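Local structure of ferulic acid decarboxylase 1 (Candida dubliniensis, 4ZAD) at residues A[95-99]-A[100-104]; A[423-426]-A[427-430]; A[6-9]-A[10-13]; A[242-245]-A[246-250]. The protein binds prenylated FMN and manganese and probably catalyses the reversible decarboxylation of aromatic acids such as ferulic, p-coumaric and cinnamic acid to their vinyl derivatives. All coordinates share one frame; numbering follows the deposited sequence.

Contact 1: residues A[95-99]-A[100-104]; sequences SQTPM and KEIID
Pro-98 O is gripped by two backbone amides of the first turn of helix 99-108. Ile-102 N gives Pro-98 O a nearly straight bond of 2.9 Å. Glu-101 N adds a weak, bent one. Pro-98 is the N-cap residue, and Met-99 O continues the helical pattern by taking a bond from Ile-103 N at 2.9 Å. The side chain of Glu-101 folds back over the proline. With CG anti to the carbonyl carbon (chi1 -61°) and the chain extended beyond it, Glu-101 OE1 lies 3.1 Å from Pro-98 CD. Thr-97 CG2 touches the base of the same side chain, 3.9 Å from Glu-101 CB. Thr-97 OG1 turns to the backbone of Asp-94. On the buried side, Met-99 bends at chi2 (57°) and brings SD to 3.8 Å from Ile-102 CD1. The same methyl, Ile-102 CD1, rests on Thr-97 O at 3.6 Å. Ile-87 and Leu-91 pack against Ile-102, so the start of this helix leans on helix 85-90 and the loop after it. Lys-100 NZ pairs with Asp-358 in a salt bridge and with Asp-104 OD2 in a weaker, longer one. Asp-104 in turn reaches Lys-343. The start of the helix therefore combines a cap made by backbone atoms, an apolar side of sulfur and methyl groups, and salt bridges to other parts of the chain.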
loop_
_atom_site.group_PDB
_atom_site.type_symbol
_atom_site.label_atom_id
_atom_site.label_comp_id
_atom_site.label_asym_id
_atom_site.label_seq_id
_atom_site.Cartn_x
_atom_site.Cartn_y
_atom_site.Cartn_z
ATOM N N SER A 95 14.627 -15.847 17.513
ATOM C CA SER A 95 13.748 -14.681 17.372
ATOM C C SER A 95 13.971 -13.872 16.089
ATOM O O SER A 95 13.083 -13.143 15.674
ATOM C CB SER A 95 13.812 -13.782 18.619
ATOM O OG SER A 95 15.129 -13.434 18.970
ATOM N N GLN A 96 15.135 -14.010 15.451
ATOM C CA GLN A 96 15.377 -13.336 14.169
ATOM C C GLN A 96 14.854 -14.123 12.970
ATOM O O GLN A 96 14.952 -13.676 11.816
ATOM C CB GLN A 96 16.860 -12.995 13.995
ATOM C CG GLN A 96 17.455 -12.227 15.178
ATOM C CD GLN A 96 16.590 -11.068 15.568
ATOM O OE1 GLN A 96 16.466 -10.100 14.813
ATOM N NE2 GLN A 96 15.960 -11.163 16.737
ATOM N N THR A 97 14.270 -15.278 13.230
ATOM C CA THR A 97 13.630 -16.023 12.177
ATOM C C THR A 97 12.553 -15.180 11.502
ATOM O O THR A 97 11.566 -14.831 12.126
ATOM C CB THR A 97 13.040 -17.312 12.709
ATOM O OG1 THR A 97 14.074 -18.026 13.388
ATOM C CG2 THR A 97 12.502 -18.149 11.564
ATOM N N PRO A 98 12.753 -14.828 10.227
ATOM C CA PRO A 98 11.766 -14.011 9.570
ATOM C C PRO A 98 10.552 -14.821 9.173
ATOM O O PRO A 98 10.589 -16.059 9.187
ATOM C CB PRO A 98 12.495 -13.494 8.320
ATOM C CG PRO A 98 13.799 -14.192 8.254
ATOM C CD PRO A 98 13.848 -15.207 9.321
ATOM N N MET A 99 9.506 -14.108 8.768
ATOM C CA MET A 99 8.184 -14.680 8.680
ATOM C C MET A 99 8.070 -15.723 7.619
ATOM O O MET A 99 7.376 -16.709 7.820
ATOM C CB MET A 99 7.126 -13.592 8.466
ATOM C CG MET A 99 5.653 -14.111 8.381
ATOM S SD MET A 99 5.135 -15.050 9.800
ATOM C CE MET A 99 3.373 -14.730 9.856
ATOM N N LYS A 100 8.739 -15.514 6.497
ATOM C CA LYS A 100 8.746 -16.488 5.394
ATOM C C LYS A 100 9.279 -17.817 5.867
ATOM O O LYS A 100 8.801 -18.866 5.462
ATOM C CB LYS A 100 9.569 -15.971 4.224
ATOM C CG LYS A 100 9.695 -16.944 3.053
ATOM C CD LYS A 100 10.987 -17.788 3.099
ATOM C CE LYS A 100 11.385 -18.333 1.681
ATOM N NZ LYS A 100 10.347 -19.242 1.086
ATOM N N GLU A 101 10.243 -17.771 6.771
ATOM C CA GLU A 101 10.870 -18.977 7.294
ATOM C C GLU A 101 10.021 -19.594 8.398
ATOM O O GLU A 101 9.876 -20.827 8.442
ATOM C CB GLU A 101 12.316 -18.680 7.742
ATOM C CG GLU A 101 13.151 -18.206 6.544
ATOM C CD GLU A 101 14.637 -17.961 6.829
ATOM O OE1 GLU A 101 15.064 -16.773 6.903
ATOM O OE2 GLU A 101 15.379 -18.966 6.933
ATOM N N ILE A 102 9.440 -18.745 9.258
ATOM C CA ILE A 102 8.459 -19.194 10.266
ATOM C C ILE A 102 7.383 -20.011 9.563
ATOM O O ILE A 102 7.046 -21.092 10.018
ATOM C CB ILE A 102 7.719 -18.031 10.974
ATOM C CG1 ILE A 102 8.679 -17.149 11.797
ATOM C CG2 ILE A 102 6.619 -18.572 11.860
ATOM C CD1 ILE A 102 8.123 -15.746 12.114
ATOM N N ILE A 103 6.865 -19.489 8.448
ATOM C CA ILE A 103 5.925 -20.234 7.596
ATOM C C ILE A 103 6.543 -21.529 7.072
ATOM O O ILE A 103 5.870 -22.559 7.059
ATOM C CB ILE A 103 5.391 -19.377 6.416
ATOM C CG1 ILE A 103 4.572 -18.187 6.929
ATOM C CG2 ILE A 103 4.555 -20.219 5.463
ATOM C CD1 ILE A 103 4.167 -17.242 5.876
ATOM N N ASP A 104 7.815 -21.521 6.664
ATOM C CA ASP A 104 8.396 -22.798 6.147
ATOM C C ASP A 104 8.499 -23.839 7.243
ATOM O O ASP A 104 8.331 -25.035 6.996
ATOM C CB ASP A 104 9.755 -22.628 5.415
ATOM C CG ASP A 104 9.667 -21.680 4.201
ATOM O OD1 ASP A 104 8.567 -21.590 3.592
ATOM O OD2 ASP A 104 10.700 -21.009 3.898
#

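Contact 2: residues A[423-426]-A[427-430]; sequences FDFK and QLIW
Asp-424 and Gln-427 cross at about a right angle, with the carboxylate and amide planes 87° apart. Gln-427 NE2 reaches Asp-424 OD2 at 2.8 Å. It comes to the anti side of that oxygen, 27° out of the carboxylate plane, while the oxygen lies close to the plane of the amide. Asp-424 has CG anti to the backbone N (chi1 171°), which swings the carboxylate over the start of helix 425-434. Asp-424 is the N-cap residue there, and OD1 takes a weak capping bond from Lys-426 N at 3.3 Å. Gln-427 OE1 accepts from Asp-421 N, so both ends of the amide are held and its rotation is fixed. The backbone carries the turn onward: Leu-428 N bonds to Asp-424 O at 3.1 Å and Ile-429 N to Phe-425 O at 2.8 Å. Away from the carboxylate, Phe-425 and Ile-429 cross at a slant. Ile-429 CB sits over one face of the Phe-425 ring, 4.0 Å from Phe-425 CE2. Leu-428 CD2 is 4.4 Å from Phe-425 CD1. Phe-425 packs on Ile-429 of the second subunit, and Ile-429 on its Phe-425, so this helix belongs to the dimer interface. Trp-430 joins in through NE1, bonded to His-291 O of the second subunit. In its own chain, Phe-425 and Leu-428 pack on Pro-362 in the loop after strand 356-360, and Phe-423 packs on Lys-100 and Ile-103 of helix 99-108.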
loop_
_atom_site.group_PDB
_atom_site.type_symbol
_atom_site.label_atom_id
_atom_site.label_comp_id
_atom_site.label_asym_id
_atom_site.label_seq_id
_atom_site.Cartn_x
_atom_site.Cartn_y
_atom_site.Cartn_z
ATOM N N PHE A 423 6.395 -10.498 0.481
ATOM C CA PHE A 423 6.405 -10.126 1.876
ATOM C C PHE A 423 6.734 -8.677 2.047
ATOM O O PHE A 423 6.624 -8.159 3.142
ATOM C CB PHE A 423 7.403 -10.976 2.691
ATOM C CG PHE A 423 7.006 -12.425 2.787
ATOM C CD1 PHE A 423 7.352 -13.329 1.761
ATOM C CD2 PHE A 423 6.239 -12.885 3.873
ATOM C CE1 PHE A 423 6.972 -14.654 1.837
ATOM C CE2 PHE A 423 5.888 -14.228 3.966
ATOM C CZ PHE A 423 6.238 -15.105 2.937
ATOM N N ASP A 424 7.166 -8.023 0.973
ATOM C CA ASP A 424 7.500 -6.596 1.023
ATOM C C ASP A 424 6.421 -5.827 0.260
ATOM O O ASP A 424 6.355 -5.877 -0.976
ATOM C CB ASP A 424 8.882 -6.402 0.402
ATOM C CG ASP A 424 9.234 -4.968 0.205
ATOM O OD1 ASP A 424 8.485 -4.093 0.712
ATOM O OD2 ASP A 424 10.270 -4.733 -0.456
ATOM N N PHE A 425 5.590 -5.106 0.998
ATOM C CA PHE A 425 4.360 -4.575 0.442
ATOM C C PHE A 425 4.590 -3.516 -0.623
ATOM O O PHE A 425 3.755 -3.367 -1.512
ATOM C CB PHE A 425 3.464 -4.021 1.553
ATOM C CG PHE A 425 2.101 -3.608 1.068
ATOM C CD1 PHE A 425 1.160 -4.575 0.692
ATOM C CD2 PHE A 425 1.763 -2.266 0.944
ATOM C CE1 PHE A 425 -0.057 -4.223 0.205
ATOM C CE2 PHE A 425 0.507 -1.910 0.498
ATOM C CZ PHE A 425 -0.392 -2.902 0.110
ATOM N N LYS A 426 5.701 -2.764 -0.534
ATOM C CA LYS A 426 6.139 -1.846 -1.608
ATOM C C LYS A 426 6.254 -2.563 -2.928
ATOM O O LYS A 426 5.916 -2.024 -3.967
ATOM C CB LYS A 426 7.534 -1.219 -1.309
ATOM C CG LYS A 426 7.614 -0.216 -0.103
ATOM C CD LYS A 426 9.065 0.359 0.098
ATOM C CE LYS A 426 9.508 1.346 -1.028
ATOM N NZ LYS A 426 10.930 1.821 -0.858
ATOM N N GLN A 427 6.781 -3.778 -2.887
ATOM C CA GLN A 427 6.877 -4.587 -4.107
ATOM C C GLN A 427 5.484 -5.111 -4.501
ATOM O O GLN A 427 5.098 -4.981 -5.668
ATOM C CB GLN A 427 7.917 -5.715 -3.978
ATOM C CG GLN A 427 9.341 -5.187 -3.783
ATOM C CD GLN A 427 10.402 -6.304 -3.683
ATOM O OE1 GLN A 427 10.523 -7.151 -4.576
ATOM N NE2 GLN A 427 11.179 -6.287 -2.593
ATOM N N LEU A 428 4.709 -5.640 -3.552
ATOM C CA LEU A 428 3.354 -6.149 -3.913
ATOM C C LEU A 428 2.438 -5.058 -4.521
ATOM O O LEU A 428 1.860 -5.258 -5.608
ATOM C CB LEU A 428 2.654 -6.843 -2.739
ATOM C CG LEU A 428 1.313 -7.535 -3.102
ATOM C CD1 LEU A 428 1.514 -8.644 -4.040
ATOM C CD2 LEU A 428 0.613 -8.079 -1.872
ATOM N N ILE A 429 2.362 -3.887 -3.879
ATOM C CA ILE A 429 1.499 -2.825 -4.395
ATOM C C ILE A 429 1.968 -2.278 -5.744
ATOM O O ILE A 429 1.162 -1.892 -6.539
ATOM C CB ILE A 429 1.284 -1.674 -3.395
ATOM C CG1 ILE A 429 0.121 -0.786 -3.848
ATOM C CG2 ILE A 429 2.555 -0.780 -3.306
ATOM C CD1 ILE A 429 -1.138 -1.466 -4.195
ATOM N N TRP A 430 3.259 -2.237 -6.010
ATOM C CA TRP A 430 3.730 -1.874 -7.347
ATOM C C TRP A 430 3.166 -2.850 -8.368
ATOM O O TRP A 430 2.567 -2.481 -9.345
ATOM C CB TRP A 430 5.255 -1.896 -7.386
ATOM C CG TRP A 430 5.870 -1.715 -8.707
ATOM C CD1 TRP A 430 5.618 -0.728 -9.577
ATOM C CD2 TRP A 430 6.878 -2.539 -9.313
ATOM N NE1 TRP A 430 6.380 -0.883 -10.714
ATOM C CE2 TRP A 430 7.175 -1.981 -10.563
ATOM C CE3 TRP A 430 7.548 -3.696 -8.918
ATOM C CZ2 TRP A 430 8.119 -2.519 -11.413
ATOM C CZ3 TRP A 430 8.502 -4.248 -9.778
ATOM C CH2 TRP A 430 8.784 -3.653 -10.990
#

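Contact 3: residues A[6-9]-A[10-13]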
loop_
_atom_site.group_PDB
_atom_site.type_symbol
_atom_site.label_atom_id
_atom_site.label_comp_id
_atom_site.label_asym_id
_atom_site.label_seq_id
_atom_site.Cartn_x
_atom_site.Cartn_y
_atom_site.Cartn_z
ATOM N N ALA A 6 8.288 -21.935 23.649
ATOM C CA ALA A 6 7.298 -22.654 22.847
ATOM C C ALA A 6 6.284 -23.344 23.759
ATOM O O ALA A 6 5.092 -23.401 23.473
ATOM C CB ALA A 6 7.973 -23.683 21.911
ATOM N N LEU A 7 6.762 -23.850 24.873
ATOM C CA LEU A 7 5.951 -24.713 25.700
ATOM C C LEU A 7 5.448 -24.040 26.969
ATOM O O LEU A 7 4.567 -24.576 27.636
ATOM C CB LEU A 7 6.777 -25.954 26.057
ATOM C CG LEU A 7 6.445 -27.355 25.530
ATOM C CD1 LEU A 7 5.301 -27.424 24.494
ATOM C CD2 LEU A 7 7.730 -27.999 25.024
ATOM N N LYS A 8 6.003 -22.886 27.319
ATOM C CA LYS A 8 5.723 -22.271 28.637
ATOM C C LYS A 8 5.485 -20.772 28.478
ATOM O O LYS A 8 6.413 -20.013 28.217
ATOM C CB LYS A 8 6.868 -22.535 29.656
ATOM C CG LYS A 8 7.297 -24.014 29.838
ATOM C CD LYS A 8 6.829 -24.677 31.144
ATOM C CE LYS A 8 7.984 -24.961 32.118
ATOM N NZ LYS A 8 7.652 -26.080 33.098
ATOM N N PHE A 9 4.234 -20.349 28.644
ATOM C CA PHE A 9 3.849 -18.942 28.476
ATOM C C PHE A 9 4.817 -18.010 29.214
ATOM O O PHE A 9 5.246 -16.979 28.695
ATOM C CB PHE A 9 2.412 -18.765 28.968
ATOM C CG PHE A 9 1.900 -17.336 28.924
ATOM C CD1 PHE A 9 1.881 -16.619 27.739
ATOM C CD2 PHE A 9 1.372 -16.730 30.078
ATOM C CE1 PHE A 9 1.389 -15.338 27.712
ATOM C CE2 PHE A 9 0.888 -15.439 30.034
ATOM C CZ PHE A 9 0.906 -14.743 28.868
ATOM N N ARG A 10 5.167 -18.409 30.428
ATOM C CA ARG A 10 6.009 -17.596 31.300
ATOM C C ARG A 10 7.462 -17.597 30.872
ATOM O O ARG A 10 8.210 -16.701 31.221
ATOM C CB ARG A 10 5.876 -18.052 32.744
ATOM C CG ARG A 10 4.450 -17.874 33.267
ATOM C CD ARG A 10 4.436 -17.245 34.637
ATOM N NE ARG A 10 3.088 -16.893 35.063
ATOM C CZ ARG A 10 2.747 -16.550 36.303
ATOM N NH1 ARG A 10 3.655 -16.484 37.250
ATOM N NH2 ARG A 10 1.489 -16.254 36.590
ATOM N N ASP A 11 7.876 -18.593 30.113
ATOM C CA ASP A 11 9.208 -18.543 29.506
ATOM C C ASP A 11 9.180 -17.612 28.313
ATOM O O ASP A 11 10.181 -16.943 27.999
ATOM C CB ASP A 11 9.702 -19.950 29.143
ATOM C CG ASP A 11 10.094 -20.757 30.373
ATOM O OD1 ASP A 11 9.877 -20.250 31.487
ATOM O OD2 ASP A 11 10.639 -21.873 30.235
ATOM N N PHE A 12 8.027 -17.564 27.658
ATOM C CA PHE A 12 7.791 -16.629 26.564
ATOM C C PHE A 12 7.961 -15.186 27.049
ATOM O O PHE A 12 8.714 -14.394 26.454
ATOM C CB PHE A 12 6.400 -16.873 25.968
ATOM C CG PHE A 12 5.987 -15.878 24.901
ATOM C CD1 PHE A 12 6.633 -15.838 23.674
ATOM C CD2 PHE A 12 4.913 -15.002 25.124
ATOM C CE1 PHE A 12 6.218 -14.932 22.688
ATOM C CE2 PHE A 12 4.503 -14.094 24.152
ATOM C CZ PHE A 12 5.145 -14.053 22.940
ATOM N N ILE A 13 7.281 -14.866 28.145
ATOM C CA ILE A 13 7.405 -13.570 28.793
ATOM C C ILE A 13 8.865 -13.240 29.206
ATOM O O ILE A 13 9.329 -12.110 29.060
ATOM C CB ILE A 13 6.435 -13.517 30.006
ATOM C CG1 ILE A 13 4.977 -13.460 29.507
ATOM C CG2 ILE A 13 6.727 -12.322 30.898
ATOM C CD1 ILE A 13 3.945 -13.639 30.604
#
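Lys-8 O receives the first two bonds of helix 9-19, and Lys-8 is its N-cap residue. Phe-12 N bonds to Lys-8 O at 3.0 Å. Asp-11 N is nearer, 2.8 Å from Lys-8 O, but its bond is bent and weak. Ile-13 N then bonds to Phe-9 O at 3.0 Å, and the regular helix is under way. The charged side chains look outward to other parts of the fold. Asp-11 OD2 accepts from Asn-4 N, which pulls the N-terminal segment back onto the first turn. Arg-10 NH2 makes a salt bridge to Glu-269 and a bond to Asp-314 O. Lys-8 and Asp-11 run side by side and point the same way. They touch by carbon, Lys-8 CB lying 3.8 Å from Asp-11 CG, while Lys-8 NZ and Asp-11 OD2 stay 5.9 Å apart. Opposite charges at that separation may still attract weakly. On the inner side, Phe-9 has CG anti to the backbone N (chi1 177°), which turns its ring to where Ile-13 can cover it. The ring packs on Leu-71, Ile-317 and Pro-319, so the helix lies against strands 69-71 and 317-319. Phe-12 meets the ring of His-90 edge-to-face, and its CD2 is 4.3 Å from Phe-9 CD1. Over one face of the Phe-9 ring sits Ile-13 CD1 in a CH-pi contact, 3.9 Å from the centroid and offset toward the rim.

Contact 4: residues A[242-245]-A[246-250]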
loop_
_atom_site.group_PDB
_atom_site.type_symbol
_atom_site.label_atom_id
_atom_site.label_comp_id
_atom_site.label_asym_id
_atom_site.label_seq_id
_atom_site.Cartn_x
_atom_site.Cartn_y
_atom_site.Cartn_z
ATOM N N GLU A 242 -1.528 -32.657 18.492
ATOM C CA GLU A 242 -0.533 -33.554 17.902
ATOM C C GLU A 242 0.450 -32.767 16.992
ATOM O O GLU A 242 1.645 -33.033 16.969
ATOM C CB GLU A 242 -1.251 -34.650 17.114
ATOM C CG GLU A 242 -2.275 -35.427 17.918
ATOM C CD GLU A 242 -2.902 -36.623 17.170
ATOM O OE1 GLU A 242 -2.806 -36.723 15.902
ATOM O OE2 GLU A 242 -3.522 -37.463 17.889
ATOM N N TYR A 243 -0.060 -31.789 16.242
ATOM C CA TYR A 243 0.791 -30.880 15.460
ATOM C C TYR A 243 1.581 -30.021 16.421
ATOM O O TYR A 243 2.765 -29.812 16.216
ATOM C CB TYR A 243 -0.063 -30.024 14.555
ATOM C CG TYR A 243 0.620 -29.045 13.622
ATOM C CD1 TYR A 243 1.620 -29.437 12.722
ATOM C CD2 TYR A 243 0.171 -27.740 13.540
ATOM C CE1 TYR A 243 2.190 -28.511 11.832
ATOM C CE2 TYR A 243 0.731 -26.817 12.645
ATOM C CZ TYR A 243 1.726 -27.203 11.797
ATOM O OH TYR A 243 2.263 -26.255 10.955
ATOM N N ILE A 244 0.965 -29.558 17.507
ATOM C CA ILE A 244 1.717 -28.710 18.454
ATOM C C ILE A 244 2.917 -29.480 19.007
ATOM O O ILE A 244 4.020 -28.946 19.068
ATOM C CB ILE A 244 0.849 -28.124 19.598
ATOM C CG1 ILE A 244 -0.228 -27.153 19.031
ATOM C CG2 ILE A 244 1.719 -27.420 20.581
ATOM C CD1 ILE A 244 -1.483 -27.129 19.810
ATOM N N GLY A 245 2.694 -30.739 19.350
ATOM C CA GLY A 245 3.769 -31.626 19.791
ATOM C C GLY A 245 4.969 -31.745 18.827
ATOM O O GLY A 245 6.128 -31.622 19.227
ATOM N N GLY A 246 4.689 -31.955 17.551
ATOM C CA GLY A 246 5.751 -32.048 16.572
ATOM C C GLY A 246 6.531 -30.741 16.553
ATOM O O GLY A 246 7.755 -30.724 16.648
ATOM N N LEU A 247 5.796 -29.644 16.449
ATOM C CA LEU A 247 6.390 -28.331 16.352
ATOM C C LEU A 247 7.355 -28.124 17.521
ATOM O O LEU A 247 8.426 -27.536 17.355
ATOM C CB LEU A 247 5.278 -27.257 16.317
ATOM C CG LEU A 247 4.515 -27.145 14.993
ATOM C CD1 LEU A 247 3.167 -26.458 15.146
ATOM C CD2 LEU A 247 5.385 -26.411 14.000
ATOM N N CYS A 248 6.984 -28.632 18.692
ATOM C CA CYS A 248 7.840 -28.513 19.851
ATOM C C CYS A 248 8.836 -29.696 20.016
ATOM O O CYS A 248 9.577 -29.725 20.994
ATOM C CB CYS A 248 6.986 -28.368 21.124
ATOM S SG CYS A 248 5.715 -27.091 21.059
ATOM N N ASN A 249 8.871 -30.634 19.060
ATOM C CA ASN A 249 9.631 -31.896 19.201
ATOM C C ASN A 249 9.454 -32.476 20.613
ATOM O O ASN A 249 10.388 -32.946 21.229
ATOM C CB ASN A 249 11.138 -31.733 18.822
ATOM C CG ASN A 249 11.869 -33.125 18.610
ATOM O OD1 ASN A 249 11.429 -33.984 17.807
ATOM N ND2 ASN A 249 12.979 -33.336 19.347
ATOM N N GLN A 250 8.228 -32.416 21.109
ATOM C CA GLN A 250 7.923 -32.725 22.482
ATOM C C GLN A 250 6.414 -32.680 22.779
ATOM O O GLN A 250 5.778 -31.675 22.558
ATOM C CB GLN A 250 8.597 -31.718 23.412
ATOM C CG GLN A 250 8.300 -32.061 24.852
ATOM C CD GLN A 250 8.982 -31.197 25.828
ATOM O OE1 GLN A 250 10.058 -30.650 25.567
ATOM N NE2 GLN A 250 8.365 -31.073 27.003
#
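Tyr-243 and Leu-247 meet one turn apart on helix 240-247, where Tyr-243 O accepts from Leu-247 N at 3.0 Å in an almost straight bond. Two more helical bonds run alongside it, from Gly-246 N to Glu-242 O and from Cys-248 N to Ile-244 O. The helix then ends in a Schellman motif. Gln-250 N bonds to Gly-245 O at 2.9 Å, and Asn-249 N bonds to Gly-246 O at 2.7 Å. Asn-249 makes the reversal possible with left-handed backbone angles (phi 42°). A CA-H...O contact accompanies this turn, with Gly-245 CA 3.4 Å from Gln-250 O. The aromatic part is a CH-pi contact. Leu-247 CD1 sits over the centre of the Tyr-243 ring, 3.6 Å from the centroid and 14° off the normal. The ring is placed there with CG anti to the backbone N (chi1 -178°). Its OH bonds to Leu-106 O, which holds the far end of the ring. The remaining apolar contact joins Ile-244 CG2 to Cys-248 SG at 4.0 Å. Ile-244 is also close to Trp-175, a residue of the prenylated FMN site, and the helix begins at Glu-240, a manganese ligand. This turn therefore backs the cofactor and metal site. Val-229 of helix 224-230 packs on Tyr-243, Ile-244 and Leu-247, and Phe-105 and Leu-106 of helix 99-108 meet Leu-247.

Contacts 1, 2 and 3 each lie at the start of a helix, whereas contact 4 closes one. Only contact 2 has a side chain as the capping acceptor, and it alone touches the second subunit. Its centre is about 22 Å from the centre of the chain, that of contact 1 about 15 Å. Contact 1 lies on helix 99-108, on which contacts 2 and 4 pack; Phe-423 CZ is 3.7 Å from Lys-100 CB. Contacts 3 and 4 meet with Leu-7 CD1 3.5 Å from Cys-248 SG. Contact 4 borders the cofactor site through Ile-244, and its side-chain contacts are apolar. Contacts 1 and 3 pair a buried apolar flank with salt bridges.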